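Local coordinates for protein SSD1 (Saccharomyces cerevisiae S288C, PDB 7AM1), which binds mRNA, including untranslated regions, and represses translation, as a non-enzymatic member of the RNase II family, at residues A[804-809]-A[892-897]; A[185-190]-A[901-906]; A[392-397]-A[451-456]; A[378-383]-A[497-502]; A[765-770]-A[782-787]. All blocks are in the same frame, centred on the assembly; numbering follows the deposited sequence.

The chain is the RNase II-like part of Ssd1. Contacts 3 and 4 lie in the RNB domain and share one mixed sheet: 378-384 and 389-397 are neighbouring strands in it. Both are buried. Contact 3 is backbone pairing, while contact 4 is apolar packing without hydrogen bonds. Contacts 1 and 2 meet on another sheet, at adjacent strands 888-896 and 903-908, and both are partly buried. Charge and amide bonding dominate contact 1; contact 2 is a helix end meeting a strand. Contact 5 lies on the same side of the chain's centre, and is likewise partly buried. It mixes proline and tryptophan packing with two hydrogen bonds.

Contact 1. Residues A[804-809]-A[892-897]; sequences NSIKNK and LLRAEV
Asn808 and Arg894 carry most of the polar bonding. The Arg894 guanidinium grips one backbone oxygen end-on. NH1 donates to Asn808 O at 2.7 Å, and NH2 of Arg894 donates to the same Asn808 O at 2.9 Å. The oxygen lies in the guanidinium plane. The Asn808 amide sits over one face of that group, the planes 18° apart. A chi1 of 58° turns this amide toward the strand backbone. There Asn808 OD1 accepts from Val897 N at 2.8 Å, and Asn808 ND2 donates to Ala895 O at 2.9 Å. One backbone bond, Lys807 N to Val897 O, extends the set.

Among charges, Arg894 NH1 forms a salt bridge with Glu896 OE1 at 2.6 Å. Arg811 is a second partner of this carboxylate. A leucine at Arg894 would probably leave Asn808 O without its two donors and Glu896 without one of its charge partners.

Ile806 fills in beside the ion pair: its CG2 is at the guanidinium edge and its CD1 lies 3.3 Å from Glu896 OE1.

The result is a loop tied to the end of an antiparallel strand, consistent with the OB-type C-terminal domain of DIS3L2 relatives.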
# COMPACT_ATOMS: atom_id res chain seq x y z
N ASN A 804 -10.75 -10.60 25.95
CA ASN A 804 -10.67 -11.94 26.53
C ASN A 804 -9.73 -12.84 25.74
O ASN A 804 -9.16 -13.78 26.30
CB ASN A 804 -12.07 -12.55 26.58
CG ASN A 804 -12.24 -13.53 27.71
OD1 ASN A 804 -11.87 -13.25 28.85
ND2 ASN A 804 -12.82 -14.70 27.41
N SER A 805 -9.55 -12.56 24.45
CA SER A 805 -8.67 -13.34 23.59
C SER A 805 -7.27 -12.74 23.48
O SER A 805 -6.45 -13.28 22.72
CB SER A 805 -9.30 -13.46 22.20
OG SER A 805 -9.38 -12.20 21.57
N ILE A 806 -6.98 -11.67 24.21
CA ILE A 806 -5.64 -11.09 24.17
C ILE A 806 -4.68 -12.00 24.92
O ILE A 806 -4.91 -12.36 26.08
CB ILE A 806 -5.64 -9.68 24.79
CG1 ILE A 806 -6.43 -8.71 23.92
CG2 ILE A 806 -4.21 -9.21 25.03
CD1 ILE A 806 -6.57 -7.34 24.55
N LYS A 807 -3.61 -12.40 24.24
CA LYS A 807 -2.61 -13.28 24.84
C LYS A 807 -1.58 -12.49 25.64
O LYS A 807 -0.99 -13.03 26.59
CB LYS A 807 -1.94 -14.12 23.75
CG LYS A 807 -2.92 -15.06 23.05
CD LYS A 807 -2.23 -16.31 22.52
CE LYS A 807 -3.22 -17.27 21.87
NZ LYS A 807 -3.74 -16.77 20.57
N ASN A 808 -1.27 -11.26 25.24
CA ASN A 808 -0.28 -10.43 25.93
C ASN A 808 -1.01 -9.42 26.81
O ASN A 808 -1.12 -8.24 26.49
CB ASN A 808 0.65 -9.76 24.91
CG ASN A 808 -0.10 -8.89 23.91
OD1 ASN A 808 -1.19 -9.23 23.44
ND2 ASN A 808 0.52 -7.77 23.54
N LYS A 809 -1.48 -9.90 27.96
CA LYS A 809 -2.37 -9.10 28.79
C LYS A 809 -1.65 -8.14 29.74
O LYS A 809 -2.30 -7.21 30.24
CB LYS A 809 -3.26 -10.01 29.65
CG LYS A 809 -4.26 -10.86 28.86
CD LYS A 809 -5.38 -11.34 29.76
CE LYS A 809 -6.46 -12.07 28.96
NZ LYS A 809 -5.94 -13.37 28.45
N LEU A 892 0.36 5.92 24.47
CA LEU A 892 0.74 4.55 24.78
C LEU A 892 0.43 3.68 23.57
O LEU A 892 -0.67 3.73 23.02
CB LEU A 892 -0.02 4.06 26.01
CG LEU A 892 0.33 4.79 27.31
CD1 LEU A 892 -0.86 4.82 28.26
CD2 LEU A 892 1.53 4.15 27.98
N LEU A 893 1.42 2.91 23.13
CA LEU A 893 1.35 2.15 21.89
C LEU A 893 1.58 0.68 22.16
O LEU A 893 2.54 0.31 22.85
CB LEU A 893 2.37 2.68 20.87
CG LEU A 893 2.54 1.88 19.57
CD1 LEU A 893 1.27 1.93 18.72
CD2 LEU A 893 3.73 2.40 18.77
N ARG A 894 0.67 -0.15 21.65
CA ARG A 894 0.69 -1.59 21.84
C ARG A 894 0.22 -2.31 20.59
O ARG A 894 -0.54 -1.77 19.79
CB ARG A 894 -0.21 -2.00 23.00
CG ARG A 894 0.51 -2.64 24.13
CD ARG A 894 -0.48 -2.88 25.25
NE ARG A 894 -1.38 -3.98 24.94
CZ ARG A 894 -1.20 -5.24 25.35
NH1 ARG A 894 -2.08 -6.17 25.02
NH2 ARG A 894 -0.14 -5.56 26.09
N ALA A 895 0.67 -3.56 20.45
CA ALA A 895 0.12 -4.51 19.49
C ALA A 895 -0.59 -5.62 20.28
O ALA A 895 0.07 -6.39 20.99
CB ALA A 895 1.22 -5.09 18.60
N GLU A 896 -1.92 -5.69 20.16
CA GLU A 896 -2.70 -6.74 20.82
C GLU A 896 -2.49 -8.05 20.06
O GLU A 896 -2.77 -8.12 18.86
CB GLU A 896 -4.19 -6.41 20.83
CG GLU A 896 -4.58 -4.99 21.18
CD GLU A 896 -4.40 -4.66 22.64
OE1 GLU A 896 -4.06 -5.56 23.43
OE2 GLU A 896 -4.62 -3.48 22.99
N VAL A 897 -2.01 -9.07 20.74
CA VAL A 897 -1.75 -10.37 20.12
C VAL A 897 -2.92 -11.29 20.43
O VAL A 897 -3.45 -11.30 21.55
CB VAL A 897 -0.43 -10.97 20.64
CG1 VAL A 897 -0.23 -12.37 20.09
CG2 VAL A 897 0.73 -10.06 20.27

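Contact 2. Residues A[185-190]-A[901-906]; sequences EGQSLL and LPCLTV
Gly186 and Leu904 form the one backbone bond here: Leu904 N donates to Gly186 O at 2.9 Å. The same oxygen also receives a CA-H contact from Cys903 CA at 3.6 Å. The chains come very close, with Gly186 CA and Cys903 CA 4.0 Å apart. Glycine permits this, because a CB would run into Cys903 CB and Leu904 O.

Gln187 makes the main side-chain contact. Its NE2 donates to Leu901 O at 3.2 Å, from above the plane of that carbonyl. The extended chain runs past Cys903 SG, which lies 3.8 Å from Gln187 NE2. Gln187 CG comes within 3.5 Å of Pro902 O. That oxygen is buried by the contact and has no hydrogen-bond partner in the model. With an alanine in place of Gln187, Leu901 O would probably lose this donor and a gap would open beside Cys903.

The contact is a helix end set against a strand. Helix 175-186 stops at Gly186, and Gln187 is the first residue to leave helical angles. Strand 903-908 is an edge strand of a five-stranded antiparallel sheet in this chain.

Further out, His715 of helix 689-725 also bonds Gly186 O. The Leu904 side chain packs on that helix, at His715, Cys719 and Ile722. Lys757 bonds Glu185 O and Ser188 O. Within the helix, the Glu185 carboxylate is held by Lys35 and His760. After the helix, Ser188 OG donates to Leu190 O at 2.6 Å.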
# COMPACT_ATOMS: atom_id res chain seq x y z
N GLU A 185 -9.04 -1.10 12.47
CA GLU A 185 -8.09 -0.01 12.68
C GLU A 185 -6.68 -0.53 12.97
O GLU A 185 -5.70 0.08 12.54
CB GLU A 185 -8.55 0.87 13.84
CG GLU A 185 -9.87 1.58 13.60
CD GLU A 185 -10.34 2.35 14.82
OE1 GLU A 185 -9.65 2.28 15.86
OE2 GLU A 185 -11.38 3.03 14.74
N GLY A 186 -6.57 -1.66 13.66
CA GLY A 186 -5.30 -2.11 14.18
C GLY A 186 -4.49 -3.00 13.26
O GLY A 186 -3.27 -3.12 13.44
N GLN A 187 -5.13 -3.60 12.26
CA GLN A 187 -4.45 -4.57 11.41
C GLN A 187 -3.85 -3.95 10.15
O GLN A 187 -3.32 -4.68 9.30
CB GLN A 187 -5.43 -5.70 11.06
CG GLN A 187 -5.76 -6.54 12.29
CD GLN A 187 -6.81 -7.60 12.04
OE1 GLN A 187 -7.63 -7.48 11.13
NE2 GLN A 187 -6.80 -8.65 12.86
N SER A 188 -3.89 -2.63 10.02
CA SER A 188 -3.21 -1.94 8.94
C SER A 188 -2.35 -0.82 9.52
O SER A 188 -2.53 -0.40 10.67
CB SER A 188 -4.21 -1.37 7.91
OG SER A 188 -5.03 -0.38 8.51
N LEU A 189 -1.41 -0.33 8.71
CA LEU A 189 -0.47 0.67 9.21
C LEU A 189 -1.16 2.02 9.40
O LEU A 189 -0.98 2.68 10.43
CB LEU A 189 0.71 0.78 8.25
CG LEU A 189 1.52 -0.51 8.12
CD1 LEU A 189 2.48 -0.41 6.95
CD2 LEU A 189 2.26 -0.83 9.43
N LEU A 190 -1.96 2.43 8.42
CA LEU A 190 -2.72 3.68 8.46
C LEU A 190 -4.20 3.35 8.68
O LEU A 190 -4.58 2.19 8.83
CB LEU A 190 -2.50 4.48 7.18
CG LEU A 190 -1.05 4.70 6.75
CD1 LEU A 190 -0.98 5.52 5.45
CD2 LEU A 190 -0.21 5.37 7.84
N LEU A 901 -3.88 -11.71 12.64
CA LEU A 901 -3.02 -10.56 12.54
C LEU A 901 -3.08 -9.79 13.85
O LEU A 901 -4.17 -9.63 14.42
CB LEU A 901 -3.45 -9.66 11.38
CG LEU A 901 -3.54 -10.33 10.01
CD1 LEU A 901 -3.93 -9.31 8.94
CD2 LEU A 901 -2.23 -11.03 9.64
N PRO A 902 -1.96 -9.30 14.35
CA PRO A 902 -1.99 -8.47 15.56
C PRO A 902 -2.67 -7.14 15.27
O PRO A 902 -2.78 -6.69 14.13
CB PRO A 902 -0.52 -8.29 15.92
CG PRO A 902 0.21 -8.45 14.61
CD PRO A 902 -0.58 -9.47 13.84
N CYS A 903 -3.11 -6.49 16.35
CA CYS A 903 -3.87 -5.25 16.26
C CYS A 903 -3.11 -4.16 17.00
O CYS A 903 -2.93 -4.25 18.22
CB CYS A 903 -5.26 -5.43 16.86
SG CYS A 903 -6.22 -6.73 16.06
N LEU A 904 -2.70 -3.13 16.28
CA LEU A 904 -2.10 -1.97 16.91
C LEU A 904 -3.19 -1.14 17.58
O LEU A 904 -4.25 -0.91 16.99
CB LEU A 904 -1.36 -1.11 15.89
CG LEU A 904 -0.20 -1.81 15.18
CD1 LEU A 904 0.23 -1.01 13.94
CD2 LEU A 904 0.97 -1.98 16.16
N THR A 905 -2.92 -0.70 18.80
CA THR A 905 -3.87 0.11 19.54
C THR A 905 -3.11 1.23 20.23
O THR A 905 -1.94 1.07 20.60
CB THR A 905 -4.64 -0.71 20.59
OG1 THR A 905 -3.72 -1.28 21.53
CG2 THR A 905 -5.46 -1.82 19.94
N VAL A 906 -3.78 2.36 20.41
CA VAL A 906 -3.18 3.53 21.04
C VAL A 906 -4.13 4.07 22.10
O VAL A 906 -5.36 3.97 21.98
CB VAL A 906 -2.85 4.64 20.02
CG1 VAL A 906 -1.70 4.21 19.14
CG2 VAL A 906 -4.08 4.99 19.19

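Contact 3. Residues A[392-397]-A[451-456]; sequences LGCHVV and VVYTLD
Leu392 and Tyr453 form the first pair of an antiparallel ladder, and this end of the contact is tight. Leu392 N donates to Tyr453 O and Tyr453 N to Leu392 O, each at 2.8 Å. Cys394 and Val451 make the second hydrogen-bonded pair. Val451 N reaches Cys394 O at 2.8 Å. The return bond, Cys394 N to Val451 O, is 2.9 Å and more bent, with the donor above the carbonyl plane.

Leu392, Cys394, Val451 and Tyr453 all point to one face of the sheet. Cys394 SG meets the edge of the Tyr453 ring, 5.3 Å from its centroid and 83° off the ring normal. This is a sulfur-aromatic contact. The Tyr453 chi1 of -58° sets CG beside its own backbone N, and CE2 then lies 4.1 Å from Cys394 SG. Leu392 CD2 also approaches the ring, at CD2. Further along that face, Leu455 CD1 reaches Leu392 CB.

Between the two strands, contact on the Gly393 and Val452 face is sparser. These two are the non-hydrogen-bonded pair between the bonded ones. Val452 CG2 meets Gly393 CA at 4.1 Å. A CB on Gly393 would be crowded by His395 NE2. Toward Thr454 and Asp456 the strand becomes partly exposed.

The two strands sit in the middle of the mixed RNB sheet. Strand 378-384 lies beyond 389-397, and strand 462-472 lies beyond 446-456. Helix 544-568 covers the Cys394 and Val451 face, and its Thr559 bonds Tyr453 OH.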
# COMPACT_ATOMS: atom_id res chain seq x y z
N LEU A 392 22.64 11.07 -20.99
CA LEU A 392 22.22 10.17 -19.92
C LEU A 392 21.65 8.92 -20.58
O LEU A 392 20.61 8.99 -21.24
CB LEU A 392 21.19 10.82 -19.00
CG LEU A 392 20.72 9.90 -17.87
CD1 LEU A 392 21.79 9.81 -16.79
CD2 LEU A 392 19.39 10.36 -17.30
N GLY A 393 22.34 7.80 -20.44
CA GLY A 393 21.86 6.52 -20.94
C GLY A 393 21.19 5.73 -19.85
O GLY A 393 21.72 5.59 -18.74
N CYS A 394 19.99 5.21 -20.15
CA CYS A 394 19.18 4.46 -19.21
C CYS A 394 18.91 3.08 -19.80
O CYS A 394 18.25 2.98 -20.84
CB CYS A 394 17.88 5.20 -18.91
SG CYS A 394 18.17 6.91 -18.37
N HIS A 395 19.41 2.04 -19.14
CA HIS A 395 19.45 0.69 -19.71
C HIS A 395 18.66 -0.26 -18.82
O HIS A 395 18.87 -0.30 -17.61
CB HIS A 395 20.89 0.20 -19.84
CG HIS A 395 21.84 1.22 -20.40
ND1 HIS A 395 21.86 1.58 -21.73
CD2 HIS A 395 22.80 1.97 -19.79
CE1 HIS A 395 22.79 2.50 -21.92
NE2 HIS A 395 23.37 2.75 -20.76
N VAL A 396 17.78 -1.04 -19.45
CA VAL A 396 16.94 -2.02 -18.76
C VAL A 396 17.19 -3.39 -19.38
O VAL A 396 17.27 -3.52 -20.60
CB VAL A 396 15.44 -1.65 -18.87
CG1 VAL A 396 14.59 -2.72 -18.19
CG2 VAL A 396 15.18 -0.28 -18.27
N VAL A 397 17.32 -4.41 -18.52
CA VAL A 397 17.49 -5.77 -19.01
C VAL A 397 16.39 -6.10 -20.01
O VAL A 397 15.20 -5.88 -19.75
CB VAL A 397 17.50 -6.76 -17.83
CG1 VAL A 397 17.49 -8.20 -18.35
CG2 VAL A 397 18.71 -6.53 -16.95
N VAL A 451 16.99 3.89 -23.13
CA VAL A 451 16.51 5.23 -23.43
C VAL A 451 17.65 6.20 -23.14
O VAL A 451 18.10 6.30 -21.99
CB VAL A 451 15.26 5.58 -22.60
CG1 VAL A 451 14.83 7.01 -22.88
CG2 VAL A 451 14.12 4.60 -22.91
N VAL A 452 18.14 6.87 -24.17
CA VAL A 452 19.32 7.72 -24.08
C VAL A 452 18.90 9.16 -24.33
O VAL A 452 18.38 9.49 -25.41
CB VAL A 452 20.41 7.28 -25.08
CG1 VAL A 452 21.64 8.17 -24.96
CG2 VAL A 452 20.76 5.82 -24.85
N TYR A 453 19.11 10.02 -23.34
CA TYR A 453 18.77 11.43 -23.45
C TYR A 453 20.02 12.23 -23.77
O TYR A 453 21.06 12.05 -23.12
CB TYR A 453 18.14 11.95 -22.16
CG TYR A 453 16.89 11.20 -21.75
CD1 TYR A 453 15.66 11.50 -22.31
CD2 TYR A 453 16.94 10.20 -20.79
CE1 TYR A 453 14.51 10.83 -21.94
CE2 TYR A 453 15.79 9.51 -20.41
CZ TYR A 453 14.59 9.83 -20.98
OH TYR A 453 13.45 9.15 -20.61
N THR A 454 19.92 13.12 -24.76
CA THR A 454 20.94 14.13 -25.03
C THR A 454 20.50 15.43 -24.38
O THR A 454 19.37 15.89 -24.61
CB THR A 454 21.15 14.31 -26.54
OG1 THR A 454 21.63 13.09 -27.12
CG2 THR A 454 22.15 15.41 -26.81
N LEU A 455 21.36 16.00 -23.54
CA LEU A 455 21.00 17.13 -22.71
C LEU A 455 21.88 18.33 -23.00
O LEU A 455 23.08 18.18 -23.28
CB LEU A 455 21.12 16.79 -21.22
CG LEU A 455 20.51 15.46 -20.77
CD1 LEU A 455 20.84 15.20 -19.32
CD2 LEU A 455 19.01 15.47 -20.99
N ASP A 456 21.30 19.53 -22.93
CA ASP A 456 22.11 20.74 -22.93
C ASP A 456 23.00 20.74 -21.69
O ASP A 456 22.52 20.62 -20.57
CB ASP A 456 21.22 21.98 -22.95
CG ASP A 456 22.02 23.26 -23.03
OD1 ASP A 456 22.83 23.52 -22.11
OD2 ASP A 456 21.87 24.00 -24.02

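Contact 4. Residues A[378-383]-A[497-502]; sequences FALHVR and STVQEI
Val382 and Leu380 pack against Val499 in an apolar contact between a strand and a helix of the RNB domain. Strand 378-384 lies inside the mixed sheet, and helix 495-510 crosses one face of it. The axes of the two short segments pass 9.4 Å apart at 99°, close to a right angle. No hydrogen bond joins them, and they bury only a small surface.

Val382 is the centre. Its two methyls take different partners. CG2 of Val382 meets CG2 of Val499 at 3.6 Å, the closest approach of the contact. The same Val382 CG2 faces Ile502 CD1 tip to tip at 4.0 Å. CG1 of Val382 lies 4.2 Å from CG2 of Thr498. A chi1 of -54° puts OG1 of Thr498 beside its own backbone N, which leaves CG2 on the far side from that N, facing the strand. The hydroxyl is satisfied elsewhere.

Leu380 lies two residues earlier on the strand and points to the same side. Its CD1 touches CG1 of Val499 at 4.2 Å. Val499 thus spends one methyl on each strand residue. Thr498, Val499 and Ile502 share one side of the helix.

Tyr495, near the start of the helix, places its OH on Val382 N. Leu380 and Val499 also meet Ile552 of helix 544-568, and Ile502 meets Leu392 of the next strand. His381 is on the other face of the sheet, where its ND1 is hydrogen-bonded with His395 NE2.

This is a helix lying across one face of the RNB-domain sheet, sealed by methyl groups of Thr498, Val499 and Ile502.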
# COMPACT_ATOMS: atom_id res chain seq x y z
N PHE A 378 18.63 -2.44 -13.88
CA PHE A 378 18.70 -1.08 -14.41
C PHE A 378 20.12 -0.58 -14.28
O PHE A 378 20.76 -0.79 -13.25
CB PHE A 378 17.73 -0.16 -13.67
CG PHE A 378 17.69 1.24 -14.20
CD1 PHE A 378 16.99 1.52 -15.35
CD2 PHE A 378 18.31 2.27 -13.52
CE1 PHE A 378 16.92 2.81 -15.84
CE2 PHE A 378 18.24 3.56 -14.00
CZ PHE A 378 17.55 3.82 -15.16
N ALA A 379 20.62 0.08 -15.32
CA ALA A 379 21.97 0.61 -15.34
C ALA A 379 21.96 1.97 -16.02
O ALA A 379 21.07 2.28 -16.82
CB ALA A 379 22.93 -0.35 -16.05
N LEU A 380 22.97 2.78 -15.71
CA LEU A 380 23.04 4.14 -16.21
C LEU A 380 24.45 4.48 -16.66
O LEU A 380 25.43 3.91 -16.18
CB LEU A 380 22.66 5.16 -15.12
CG LEU A 380 21.22 5.30 -14.65
CD1 LEU A 380 21.20 6.15 -13.38
CD2 LEU A 380 20.36 5.92 -15.75
N HIS A 381 24.54 5.44 -17.58
CA HIS A 381 25.80 6.12 -17.83
C HIS A 381 25.50 7.60 -18.05
O HIS A 381 24.39 7.97 -18.44
CB HIS A 381 26.57 5.54 -19.02
CG HIS A 381 26.05 5.93 -20.37
ND1 HIS A 381 25.25 5.10 -21.12
CD2 HIS A 381 26.26 7.03 -21.13
CE1 HIS A 381 24.97 5.68 -22.28
NE2 HIS A 381 25.57 6.86 -22.30
N VAL A 382 26.49 8.43 -17.75
CA VAL A 382 26.47 9.84 -18.10
C VAL A 382 27.76 10.11 -18.85
O VAL A 382 28.83 9.65 -18.44
CB VAL A 382 26.33 10.75 -16.86
CG1 VAL A 382 26.62 12.20 -17.24
CG2 VAL A 382 24.96 10.63 -16.25
N ARG A 383 27.66 10.82 -19.96
CA ARG A 383 28.82 11.03 -20.81
C ARG A 383 28.77 12.45 -21.34
O ARG A 383 27.69 12.96 -21.65
CB ARG A 383 28.84 9.99 -21.95
CG ARG A 383 29.98 10.08 -22.94
CD ARG A 383 29.90 8.90 -23.91
NE ARG A 383 30.91 8.94 -24.96
CZ ARG A 383 30.76 9.54 -26.14
NH1 ARG A 383 29.62 10.16 -26.43
NH2 ARG A 383 31.74 9.52 -27.02
N SER A 497 27.35 13.00 -8.72
CA SER A 497 26.72 14.29 -8.47
C SER A 497 26.01 14.81 -9.71
O SER A 497 24.96 15.46 -9.60
CB SER A 497 27.75 15.31 -8.00
OG SER A 497 28.42 14.84 -6.84
N THR A 498 26.56 14.54 -10.89
CA THR A 498 25.90 14.96 -12.12
C THR A 498 24.61 14.18 -12.33
O THR A 498 23.61 14.74 -12.76
CB THR A 498 26.84 14.78 -13.31
OG1 THR A 498 28.07 15.46 -13.03
CG2 THR A 498 26.21 15.36 -14.56
N VAL A 499 24.63 12.88 -12.02
CA VAL A 499 23.41 12.08 -12.12
C VAL A 499 22.33 12.66 -11.22
O VAL A 499 21.16 12.76 -11.62
CB VAL A 499 23.70 10.61 -11.75
CG1 VAL A 499 22.42 9.81 -11.72
CG2 VAL A 499 24.68 9.99 -12.74
N GLN A 500 22.69 13.05 -10.00
CA GLN A 500 21.71 13.64 -9.09
C GLN A 500 21.13 14.92 -9.67
O GLN A 500 19.91 15.12 -9.66
CB GLN A 500 22.35 13.91 -7.73
CG GLN A 500 21.47 14.75 -6.80
CD GLN A 500 22.03 14.88 -5.40
OE1 GLN A 500 23.03 14.25 -5.05
NE2 GLN A 500 21.38 15.69 -4.58
N GLU A 501 21.98 15.79 -10.22
CA GLU A 501 21.47 17.04 -10.76
C GLU A 501 20.59 16.79 -11.97
O GLU A 501 19.62 17.53 -12.19
CB GLU A 501 22.62 17.99 -11.11
CG GLU A 501 22.16 19.29 -11.75
CD GLU A 501 21.11 20.03 -10.93
OE1 GLU A 501 20.26 20.71 -11.53
OE2 GLU A 501 21.13 19.91 -9.68
N ILE A 502 20.89 15.77 -12.77
CA ILE A 502 20.01 15.41 -13.87
C ILE A 502 18.67 14.91 -13.34
O ILE A 502 17.61 15.35 -13.79
CB ILE A 502 20.68 14.35 -14.78
CG1 ILE A 502 21.89 14.96 -15.50
CG2 ILE A 502 19.68 13.79 -15.78
CD1 ILE A 502 22.77 13.94 -16.17

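Contact 5. Residues A[765-770]-A[782-787]; sequences PLIKAE and WQPGVD
Pro765 and Gln783 share the one backbone-to-backbone bond across the contact. Gln783 N donates to Pro765 O at 2.9 Å, just past the non-hydrogen-bonded pair Leu766 and Trp782. Gln783 then adds a second bond with its side chain. NE2 of Gln783 donates to Leu766 O at 3.1 Å. The N-H is nearly straight on the oxygen, but the donor stands 59° out of the carbonyl plane. The Gln783 chain is stretched out, chi2 176°, which lays the amide along Pro765 as far as that oxygen.

Other polar atoms find partners nearby. Trp782 NE1 bonds Gln881. Asn910 ND2 serves both Gln783 O and Val786 O. Gln783 to Val786 is a type II turn, closed by a weak bond from Val786 N to Gln783 O. Gly785 takes the positive phi of that turn.

Apolar groups fill in around these bonds. Leu766 CD2 lies over the six-membered ring of Trp782, 4.0 Å from its centroid, a CH-pi contact. Pro765 CD meets the ring edge, 3.7 Å from Trp782 CZ3. On its other flank, Pro765 CB is tight against Val786 CG1 at 3.4 Å. Ile767 CD1 comes close to a polar atom, 3.2 Å from Trp782 O.

Proline has no N-H to give. Pro765 therefore joins the hairpin-like pairing through its carbonyl and ring, and one glutamine supplies donors to two successive carbonyls.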
# COMPACT_ATOMS: atom_id res chain seq x y z
N PRO A 765 -9.96 6.18 30.86
CA PRO A 765 -10.67 6.42 32.12
C PRO A 765 -11.20 7.85 32.21
O PRO A 765 -10.58 8.71 32.85
CB PRO A 765 -9.61 6.15 33.19
CG PRO A 765 -8.31 6.49 32.50
CD PRO A 765 -8.50 6.07 31.05
N LEU A 766 -12.34 8.10 31.59
CA LEU A 766 -12.92 9.43 31.50
C LEU A 766 -14.20 9.52 32.31
O LEU A 766 -14.87 8.52 32.59
CB LEU A 766 -13.23 9.79 30.04
CG LEU A 766 -12.07 9.74 29.05
CD1 LEU A 766 -12.57 10.08 27.65
CD2 LEU A 766 -10.96 10.69 29.46
N ILE A 767 -14.54 10.76 32.68
CA ILE A 767 -15.86 11.06 33.23
C ILE A 767 -16.80 11.53 32.13
O ILE A 767 -17.98 11.15 32.11
CB ILE A 767 -15.72 12.12 34.34
CG1 ILE A 767 -15.13 11.49 35.60
CG2 ILE A 767 -17.08 12.76 34.64
CD1 ILE A 767 -13.96 12.25 36.15
N LYS A 768 -16.30 12.33 31.20
CA LYS A 768 -17.07 12.78 30.06
C LYS A 768 -16.10 13.32 29.01
O LYS A 768 -14.88 13.28 29.20
CB LYS A 768 -18.10 13.85 30.45
CG LYS A 768 -17.49 15.12 31.02
CD LYS A 768 -18.52 16.23 31.15
N ALA A 769 -16.66 13.82 27.92
CA ALA A 769 -15.89 14.50 26.89
C ALA A 769 -16.81 15.55 26.27
O ALA A 769 -18.02 15.35 26.20
CB ALA A 769 -15.38 13.53 25.82
N GLU A 770 -16.22 16.65 25.84
CA GLU A 770 -16.95 17.71 25.17
C GLU A 770 -16.25 18.06 23.87
O GLU A 770 -15.01 18.13 23.82
CB GLU A 770 -17.10 18.98 26.04
CG GLU A 770 -17.98 18.80 27.27
CD GLU A 770 -18.52 20.12 27.79
OE1 GLU A 770 -17.81 20.78 28.58
OE2 GLU A 770 -19.64 20.50 27.41
N TRP A 782 -10.85 13.80 32.47
CA TRP A 782 -10.22 12.59 32.96
C TRP A 782 -10.67 12.24 34.37
O TRP A 782 -11.02 13.12 35.18
CB TRP A 782 -8.70 12.74 32.97
CG TRP A 782 -8.06 12.72 31.62
CD1 TRP A 782 -7.80 13.79 30.81
CD2 TRP A 782 -7.58 11.57 30.92
NE1 TRP A 782 -7.19 13.37 29.65
CE2 TRP A 782 -7.04 12.01 29.70
CE3 TRP A 782 -7.55 10.20 31.22
CZ2 TRP A 782 -6.49 11.13 28.77
CZ3 TRP A 782 -7.00 9.34 30.30
CH2 TRP A 782 -6.48 9.80 29.09
N GLN A 783 -10.64 10.95 34.68
CA GLN A 783 -10.72 10.49 36.06
C GLN A 783 -9.36 10.72 36.71
O GLN A 783 -8.38 10.10 36.29
CB GLN A 783 -11.07 9.02 36.13
CG GLN A 783 -12.38 8.64 35.48
CD GLN A 783 -12.60 7.14 35.51
OE1 GLN A 783 -12.07 6.44 36.38
NE2 GLN A 783 -13.36 6.63 34.55
N PRO A 784 -9.25 11.58 37.72
CA PRO A 784 -7.93 11.85 38.30
C PRO A 784 -7.32 10.59 38.89
O PRO A 784 -8.01 9.76 39.49
CB PRO A 784 -8.22 12.91 39.38
CG PRO A 784 -9.66 12.72 39.72
CD PRO A 784 -10.32 12.31 38.43
N GLY A 785 -6.01 10.43 38.68
CA GLY A 785 -5.25 9.37 39.30
C GLY A 785 -5.36 8.01 38.67
O GLY A 785 -4.71 7.07 39.15
N VAL A 786 -6.15 7.84 37.61
CA VAL A 786 -6.34 6.55 36.96
C VAL A 786 -5.40 6.44 35.77
O VAL A 786 -5.53 7.20 34.80
CB VAL A 786 -7.81 6.35 36.54
CG1 VAL A 786 -8.00 4.98 35.90
CG2 VAL A 786 -8.73 6.51 37.75
N ASP A 787 -4.47 5.49 35.83
CA ASP A 787 -3.47 5.33 34.78
C ASP A 787 -4.11 4.70 33.55
O ASP A 787 -4.71 3.62 33.64
CB ASP A 787 -2.31 4.49 35.29
CG ASP A 787 -1.11 4.49 34.36
OD1 ASP A 787 -1.21 5.02 33.23
OD2 ASP A 787 -0.05 3.96 34.75